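Local coordinates for predicted phosphatase, HAD family (Clostridium acetobutylicum, PDB 3MC1), which probably acts as a phosphatase of the haloacid dehalogenase superfamily, with a metal-dependent active site that holds a sodium ion here, at residues 8-13 with 165-170; 12-17 with 185-190. All blocks are in the same frame, centred on the assembly; numbering follows the deposited sequence.

Contact 1: residues 8-13 with 165-170. With NA (sodium ion), chain C.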
ATOM      1  N   LEU A   8      10.928   2.238  -2.902  1.00 15.88           N
ATOM      2  CA  LEU A   8       9.484   2.310  -3.151  1.00 12.64           C
ATOM      3  C   LEU A   8       8.740   1.776  -1.920  1.00 12.92           C
ATOM      4  O   LEU A   8       9.149   0.789  -1.316  1.00 10.05           O
ATOM      5  CB  LEU A   8       9.108   1.487  -4.389  1.00 12.62           C
ATOM      6  CG  LEU A   8       9.293   2.153  -5.762  1.00 12.47           C
ATOM      7  CD1 LEU A   8      10.763   2.505  -5.995  1.00 12.88           C
ATOM      8  CD2 LEU A   8       8.773   1.220  -6.864  1.00 11.70           C
ATOM      9  N   PHE A   9       7.651   2.446  -1.555  1.00 10.05           N
ATOM     10  CA  PHE A   9       6.848   2.081  -0.392  1.00  9.90           C
ATOM     11  C   PHE A   9       5.387   1.927  -0.783  1.00  9.57           C
ATOM     12  O   PHE A   9       4.883   2.673  -1.631  1.00  8.60           O
ATOM     13  CB  PHE A   9       6.853   3.198   0.664  1.00  9.81           C
ATOM     14  CG  PHE A   9       8.191   3.458   1.325  1.00 13.81           C
ATOM     15  CD1 PHE A   9       8.504   2.869   2.546  1.00 13.98           C
ATOM     16  CD2 PHE A   9       9.094   4.362   0.766  1.00 15.27           C
ATOM     17  CE1 PHE A   9       9.702   3.189   3.211  1.00 18.14           C
ATOM     18  CE2 PHE A   9      10.287   4.685   1.414  1.00 17.77           C
ATOM     19  CZ  PHE A   9      10.591   4.102   2.639  1.00 17.31           C
ATOM     20  N   ASP A  10       4.701   0.974  -0.163  1.00 10.63           N
ATOM     21  CA  ASP A  10       3.267   0.871  -0.397  1.00  9.70           C
ATOM     22  C   ASP A  10       2.747   1.908   0.601  1.00 10.77           C
ATOM     23  O   ASP A  10       3.530   2.438   1.400  1.00  9.46           O
ATOM     24  CB  ASP A  10       2.726  -0.514  -0.055  1.00 13.91           C
ATOM     25  CG  ASP A  10       1.233  -0.628  -0.329  1.00 17.09           C
ATOM     26  OD1 ASP A  10       0.763  -0.041  -1.334  1.00 16.52           O
ATOM     27  OD2 ASP A  10       0.530  -1.299   0.457  1.00 23.14           O
ATOM     28  N   LEU A  11       1.453   2.216   0.567  1.00 11.72           N
ATOM     29  CA  LEU A  11       0.895   3.220   1.468  1.00 11.59           C
ATOM     30  C   LEU A  11       0.211   2.632   2.703  1.00 13.06           C
ATOM     31  O   LEU A  11       0.736   2.726   3.809  1.00 11.64           O
ATOM     32  CB  LEU A  11      -0.088   4.121   0.695  1.00  9.59           C
ATOM     33  CG  LEU A  11      -0.813   5.253   1.435  1.00  9.96           C
ATOM     34  CD1 LEU A  11       0.133   6.070   2.318  1.00  9.36           C
ATOM     35  CD2 LEU A  11      -1.456   6.172   0.398  1.00  9.37           C
ATOM     36  N   ASP A  12      -0.967   2.043   2.505  1.00 12.26           N
ATOM     37  CA  ASP A  12      -1.729   1.434   3.593  1.00 12.75           C
ATOM     38  C   ASP A  12      -0.965   0.266   4.213  1.00 13.22           C
ATOM     39  O   ASP A  12      -0.508  -0.619   3.504  1.00 13.33           O
ATOM     40  CB  ASP A  12      -3.085   0.916   3.078  1.00 11.57           C
ATOM     41  CG  ASP A  12      -3.959   2.018   2.498  1.00 12.54           C
ATOM     42  OD1 ASP A  12      -4.096   3.083   3.143  1.00 13.94           O
ATOM     43  OD2 ASP A  12      -4.515   1.816   1.398  1.00 12.34           O
ATOM     44  N   GLY A  13      -0.839   0.265   5.536  1.00 12.49           N
ATOM     45  CA  GLY A  13      -0.146  -0.821   6.210  1.00 12.71           C
ATOM     46  C   GLY A  13       1.374  -0.731   6.238  1.00 13.69           C
ATOM     47  O   GLY A  13       2.041  -1.583   6.831  1.00 14.20           O
ATOM     48  N   ILE A 165       9.150  -1.838  -0.410  1.00 11.92           N
ATOM     49  CA  ILE A 165       8.780  -2.056   0.986  1.00 10.98           C
ATOM     50  C   ILE A 165       7.255  -2.203   1.066  1.00 12.42           C
ATOM     51  O   ILE A 165       6.522  -1.322   0.597  1.00 13.66           O
ATOM     52  CB  ILE A 165       9.208  -0.866   1.897  1.00 12.24           C
ATOM     53  CG1 ILE A 165      10.739  -0.819   2.089  1.00 15.48           C
ATOM     54  CG2 ILE A 165       8.614  -1.060   3.289  1.00 10.62           C
ATOM     55  CD1 ILE A 165      11.540  -0.930   0.849  1.00 20.61           C
ATOM     56  N   GLY A 166       6.787  -3.304   1.657  1.00 12.66           N
ATOM     57  CA  GLY A 166       5.354  -3.539   1.773  1.00 13.36           C
ATOM     58  C   GLY A 166       5.033  -4.459   2.944  1.00 13.99           C
ATOM     59  O   GLY A 166       5.945  -5.051   3.528  1.00 13.06           O
ATOM     60  N   ASP A 167       3.745  -4.593   3.275  1.00 11.88           N
ATOM     61  CA  ASP A 167       3.311  -5.426   4.395  1.00 15.23           C
ATOM     62  C   ASP A 167       2.563  -6.700   3.996  1.00 16.10           C
ATOM     63  O   ASP A 167       2.332  -7.574   4.838  1.00 15.24           O
ATOM     64  CB  ASP A 167       2.426  -4.598   5.350  1.00 14.57           C
ATOM     65  CG  ASP A 167       1.161  -4.065   4.679  1.00 17.87           C
ATOM     66  OD1 ASP A 167       1.262  -3.454   3.585  1.00 19.56           O
ATOM     67  OD2 ASP A 167       0.055  -4.250   5.253  1.00 14.96           O
ATOM     68  N   ARG A 168       2.210  -6.818   2.716  1.00 16.95           N
ATOM     69  CA  ARG A 168       1.455  -7.976   2.241  1.00 19.61           C
ATOM     70  C   ARG A 168       2.182  -8.788   1.165  1.00 20.00           C
ATOM     71  O   ARG A 168       3.134  -8.319   0.541  1.00 19.59           O
ATOM     72  CB  ARG A 168       0.098  -7.517   1.688  1.00 18.86           C
ATOM     73  CG  ARG A 168      -0.745  -6.656   2.639  1.00 22.07           C
ATOM     74  CD  ARG A 168      -1.206  -7.435   3.859  1.00 25.04           C
ATOM     75  NE  ARG A 168      -2.040  -8.584   3.505  1.00 26.59           N
ATOM     76  CZ  ARG A 168      -3.315  -8.509   3.135  1.00 29.49           C
ATOM     77  NH1 ARG A 168      -3.929  -7.333   3.069  1.00 30.03           N
ATOM     78  NH2 ARG A 168      -3.977  -9.615   2.816  1.00 29.76           N
ATOM     79  N   GLU A 169       1.710 -10.008   0.946  1.00 19.83           N
ATOM     80  CA  GLU A 169       2.298 -10.888  -0.057  1.00 21.83           C
ATOM     81  C   GLU A 169       2.197 -10.247  -1.439  1.00 20.61           C
ATOM     82  O   GLU A 169       3.027 -10.499  -2.303  1.00 21.64           O
ATOM     83  CB  GLU A 169       1.565 -12.228  -0.069  1.00 25.17           C
ATOM     84  CG  GLU A 169       0.113 -12.118  -0.503  1.00 30.64           C
ATOM     85  CD  GLU A 169      -0.569 -13.470  -0.589  1.00 35.89           C
ATOM     86  OE1 GLU A 169      -0.001 -14.380  -1.234  1.00 37.07           O
ATOM     87  OE2 GLU A 169      -1.671 -13.617  -0.017  1.00 37.58           O
ATOM     88  N   TYR A 170       1.174  -9.418  -1.634  1.00 20.38           N
ATOM     89  CA  TYR A 170       0.962  -8.736  -2.907  1.00 21.51           C
ATOM     90  C   TYR A 170       2.141  -7.827  -3.235  1.00 20.55           C
ATOM     91  O   TYR A 170       2.512  -7.658  -4.406  1.00 17.03           O
ATOM     92  CB  TYR A 170      -0.324  -7.920  -2.840  1.00 24.64           C
ATOM     93  CG  TYR A 170      -1.522  -8.758  -2.462  1.00 29.57           C
ATOM     94  CD1 TYR A 170      -2.028  -9.715  -3.341  1.00 31.55           C
ATOM     95  CD2 TYR A 170      -2.122  -8.631  -1.207  1.00 31.10           C
ATOM     96  CE1 TYR A 170      -3.102 -10.529  -2.984  1.00 34.78           C
ATOM     97  CE2 TYR A 170      -3.199  -9.444  -0.835  1.00 34.63           C
ATOM     98  CZ  TYR A 170      -3.682 -10.392  -1.730  1.00 35.74           C
ATOM     99  OH  TYR A 170      -4.738 -11.205  -1.377  1.00 38.10           O
TER
HETATM  100 NA    NA C 301      -0.146  -2.372   2.145  1.00 22.25          NA
HETATM  101  O   HOH W   1      -1.814  -3.221   3.606  1.00 19.11           O
HETATM  102  O   HOH W   2      -0.249  -3.904   0.554  1.00 20.11           O

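Contact 2: residues 12-17 with 185-190. With NA (sodium ion), chain C.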
ATOM      1  N   ASP A  12      -0.967   2.043   2.505  1.00 12.26           N
ATOM      2  CA  ASP A  12      -1.729   1.434   3.593  1.00 12.75           C
ATOM      3  C   ASP A  12      -0.965   0.266   4.213  1.00 13.22           C
ATOM      4  O   ASP A  12      -0.508  -0.619   3.504  1.00 13.33           O
ATOM      5  CB  ASP A  12      -3.085   0.916   3.078  1.00 11.57           C
ATOM      6  CG  ASP A  12      -3.959   2.018   2.498  1.00 12.54           C
ATOM      7  OD1 ASP A  12      -4.096   3.083   3.143  1.00 13.94           O
ATOM      8  OD2 ASP A  12      -4.515   1.816   1.398  1.00 12.34           O
ATOM      9  N   GLY A  13      -0.839   0.265   5.536  1.00 12.49           N
ATOM     10  CA  GLY A  13      -0.146  -0.821   6.210  1.00 12.71           C
ATOM     11  C   GLY A  13       1.374  -0.731   6.238  1.00 13.69           C
ATOM     12  O   GLY A  13       2.041  -1.583   6.831  1.00 14.20           O
ATOM     13  N   THR A  14       1.928   0.283   5.587  1.00 12.72           N
ATOM     14  CA  THR A  14       3.373   0.463   5.561  1.00 13.24           C
ATOM     15  C   THR A  14       3.708   1.855   6.071  1.00 12.83           C
ATOM     16  O   THR A  14       4.548   2.019   6.964  1.00 13.99           O
ATOM     17  CB  THR A  14       3.935   0.294   4.136  1.00 10.82           C
ATOM     18  OG1 THR A  14       3.744  -1.057   3.707  1.00 11.60           O
ATOM     19  CG2 THR A  14       5.422   0.614   4.114  1.00 12.40           C
ATOM     20  N   LEU A  15       3.050   2.864   5.505  1.00 11.91           N
ATOM     21  CA  LEU A  15       3.285   4.233   5.936  1.00 12.54           C
ATOM     22  C   LEU A  15       2.186   4.693   6.889  1.00 11.88           C
ATOM     23  O   LEU A  15       2.447   5.403   7.867  1.00 11.03           O
ATOM     24  CB  LEU A  15       3.352   5.167   4.725  1.00 11.50           C
ATOM     25  CG  LEU A  15       4.502   4.949   3.737  1.00 12.15           C
ATOM     26  CD1 LEU A  15       4.352   5.891   2.552  1.00  9.21           C
ATOM     27  CD2 LEU A  15       5.839   5.178   4.449  1.00 11.34           C
ATOM     28  N   THR A  16       0.958   4.262   6.623  1.00 11.90           N
ATOM     29  CA  THR A  16      -0.179   4.669   7.447  1.00 13.84           C
ATOM     30  C   THR A  16      -1.020   3.499   7.959  1.00 12.98           C
ATOM     31  O   THR A  16      -1.208   2.506   7.264  1.00 11.88           O
ATOM     32  CB  THR A  16      -1.128   5.599   6.639  1.00 14.41           C
ATOM     33  OG1 THR A  16      -1.570   4.913   5.458  1.00 14.27           O
ATOM     34  CG2 THR A  16      -0.406   6.856   6.212  1.00 13.54           C
ATOM     35  N   ASP A  17      -1.505   3.631   9.191  1.00 14.06           N
ATOM     36  CA  ASP A  17      -2.386   2.640   9.811  1.00 15.67           C
ATOM     37  C   ASP A  17      -3.765   3.159   9.412  1.00 15.82           C
ATOM     38  O   ASP A  17      -4.375   3.956  10.133  1.00 16.03           O
ATOM     39  CB  ASP A  17      -2.242   2.672  11.335  1.00 17.61           C
ATOM     40  CG  ASP A  17      -3.097   1.628  12.026  1.00 20.47           C
ATOM     41  OD1 ASP A  17      -3.880   0.928  11.338  1.00 20.91           O
ATOM     42  OD2 ASP A  17      -2.984   1.511  13.264  1.00 23.58           O
ATOM     43  N   VAL A 185       7.206  -5.864   5.971  1.00 12.74           N
ATOM     44  CA  VAL A 185       7.110  -5.415   7.358  1.00 12.92           C
ATOM     45  C   VAL A 185       5.914  -6.115   7.986  1.00 14.33           C
ATOM     46  O   VAL A 185       4.892  -6.307   7.329  1.00 12.31           O
ATOM     47  CB  VAL A 185       6.943  -3.877   7.450  1.00 11.09           C
ATOM     48  CG1 VAL A 185       8.073  -3.198   6.666  1.00 11.95           C
ATOM     49  CG2 VAL A 185       5.580  -3.457   6.921  1.00 10.77           C
ATOM     50  N   THR A 186       6.046  -6.503   9.254  1.00 13.56           N
ATOM     51  CA  THR A 186       4.971  -7.203   9.948  1.00 17.00           C
ATOM     52  C   THR A 186       4.138  -6.332  10.881  1.00 16.20           C
ATOM     53  O   THR A 186       3.226  -6.836  11.531  1.00 17.50           O
ATOM     54  CB  THR A 186       5.508  -8.407  10.766  1.00 18.02           C
ATOM     55  OG1 THR A 186       6.528  -7.955  11.665  1.00 20.04           O
ATOM     56  CG2 THR A 186       6.084  -9.485   9.834  1.00 20.05           C
ATOM     57  N   TYR A 187       4.445  -5.039  10.961  1.00 17.22           N
ATOM     58  CA  TYR A 187       3.669  -4.152  11.821  1.00 17.91           C
ATOM     59  C   TYR A 187       2.411  -3.699  11.089  1.00 18.78           C
ATOM     60  O   TYR A 187       1.600  -2.946  11.626  1.00 21.29           O
ATOM     61  CB  TYR A 187       4.515  -2.942  12.267  1.00 16.31           C
ATOM     62  CG  TYR A 187       5.039  -2.060  11.151  1.00 16.36           C
ATOM     63  CD1 TYR A 187       4.204  -1.147  10.492  1.00 13.92           C
ATOM     64  CD2 TYR A 187       6.375  -2.139  10.749  1.00 11.28           C
ATOM     65  CE1 TYR A 187       4.697  -0.336   9.460  1.00 12.74           C
ATOM     66  CE2 TYR A 187       6.872  -1.339   9.725  1.00 11.91           C
ATOM     67  CZ  TYR A 187       6.037  -0.443   9.083  1.00 10.97           C
ATOM     68  OH  TYR A 187       6.545   0.309   8.052  1.00 11.29           O
ATOM     69  N   GLY A 188       2.242  -4.179   9.861  1.00 19.34           N
ATOM     70  CA  GLY A 188       1.084  -3.799   9.074  1.00 20.52           C
ATOM     71  C   GLY A 188      -0.036  -4.821   9.101  1.00 19.55           C
ATOM     72  O   GLY A 188      -0.384  -5.344  10.152  1.00 17.15           O
ATOM     73  N   PHE A 189      -0.587  -5.131   7.938  1.00 18.50           N
ATOM     74  CA  PHE A 189      -1.689  -6.075   7.880  1.00 22.52           C
ATOM     75  C   PHE A 189      -1.329  -7.441   7.308  1.00 23.06           C
ATOM     76  O   PHE A 189      -2.202  -8.229   6.955  1.00 25.43           O
ATOM     77  CB  PHE A 189      -2.838  -5.419   7.120  1.00 22.48           C
ATOM     78  CG  PHE A 189      -3.282  -4.130   7.744  1.00 25.31           C
ATOM     79  CD1 PHE A 189      -4.176  -4.131   8.811  1.00 28.60           C
ATOM     80  CD2 PHE A 189      -2.722  -2.919   7.342  1.00 25.03           C
ATOM     81  CE1 PHE A 189      -4.499  -2.944   9.474  1.00 30.00           C
ATOM     82  CE2 PHE A 189      -3.036  -1.729   7.996  1.00 27.66           C
ATOM     83  CZ  PHE A 189      -3.924  -1.741   9.063  1.00 28.78           C
ATOM     84  N   GLY A 190      -0.031  -7.712   7.232  1.00 24.07           N
ATOM     85  CA  GLY A 190       0.442  -8.993   6.740  1.00 24.44           C
ATOM     86  C   GLY A 190       1.211  -9.662   7.867  1.00 23.64           C
ATOM     87  O   GLY A 190       1.708  -8.980   8.762  1.00 24.29           O
TER
HETATM   88 NA    NA C 301      -0.146  -2.372   2.145  1.00 22.25          NA
HETATM   89  O   HOH W   1      -1.814  -3.221   3.606  1.00 19.11           O
HETATM   90  O   HOH W   2      -0.249  -3.904   0.554  1.00 20.11           O

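Contact 1: residues 8-13 with 165-170
Asp10 and Asp167 meet through a sodium ion, which Asp10 OD2 binds at 2.1 Å and Asp167 OD1 at 2.3 Å. Their carboxylate planes lie only 16° apart, and CG of Asp10, anti to its backbone N (chi1 -179°), reaches forward from the strand end to the metal. Asp12 O binds the sodium at 2.2 Å as the third protein ligand, and two waters supply two more. The water nearer Asp167 donates a hydrogen bond to OD2 of that residue, which also accepts one from Phe189 N. Thr109 OG1 holds Asp10 OD1, so both oxygens of this carboxylate are engaged. Behind the metal, the parallel strands 6-9 and 162-166 are bonded side by side: Ile165 N donates to Leu8 O at 2.8 Å, and Asp10 N to Ile165 O at 3.0 Å. Phe9 and Ile165 lie side by side on one face of the sheet, with Phe9 CD1 3.9 Å from Ile165 CB. This is the metal site of a HAD-type Rossmann-like core, at the C-terminal strand ends. Two carboxylate oxygens, a main-chain oxygen and two waters make an all-oxygen site suited to a hard cation, consistent with sodium in the magnesium site of related phosphatases.

Contact 2: residues 12-17 with 185-190
Tyr187 takes a chi1 of 60°, which sets its CG between the backbone N and the carbonyl carbon and carries the phenol across to Thr14, while Phe189, with CG beside its own backbone N, swings its ring toward Gly13. The hydroxyl of Tyr187 donates to Thr14 O at 2.8 Å; it arrives in the carbonyl plane on a lone pair, with a C=O...donor angle of 132°. Thr14 O in turn sits at the edge of the tyrosine ring, near its plane. Val185 CG2 lies over one face of that ring, offset toward the rim, and Tyr88 packs edge-to-face with it and probably helps to fix its setting. The Phe189 ring presents an edge: CD2 comes within 3.5 Å of Gly13 CA, and CZ lies 3.5 Å from Asp17 OD1, whose carboxylate plane is turned 56° from the ring. Between the two aromatic residues the backbones themselves approach, Gly188 CA making a CH...O contact of 3.3 Å with Gly13 O. Neither glycine has a side chain, and Gly13 CA lies 4.3 Å from Gly188 CA. Within 12-17, Gly13 N donates to Thr16 O, which draws the loop back on itself. The loop after strand 6-9, with its probable HAD signature, is thereby joined to the loop after strand 182-185. Gly13 O is buried here without a conventional hydrogen-bond partner, so the CH...O contact probably gives it modest electrostatic compensation beside the metal site.

How the contacts relate
Contacts 1 and 2 share Asp12 and Gly13 and sit about 7 Å apart, centre to centre, around the same sodium ion. Contact 1 is wholly buried and joins neighbouring strands of the central sheet; contact 2 is only partly buried and joins loops beyond the strand ends. Their chemistry follows: ionic coordination and sheet hydrogen bonds in the first, ring edges and one phenol bond in the second. Strand 162-166 runs between 6-9 and 182-185, and a probable hydrogen bond from Val185 N to Gly166 O, 2.9 Å, continues the sheet from one contact to the other. In this example the strand ends bring Asp10 and Asp167 to the ion, while the loop after 6-9 contributes Asp12 O.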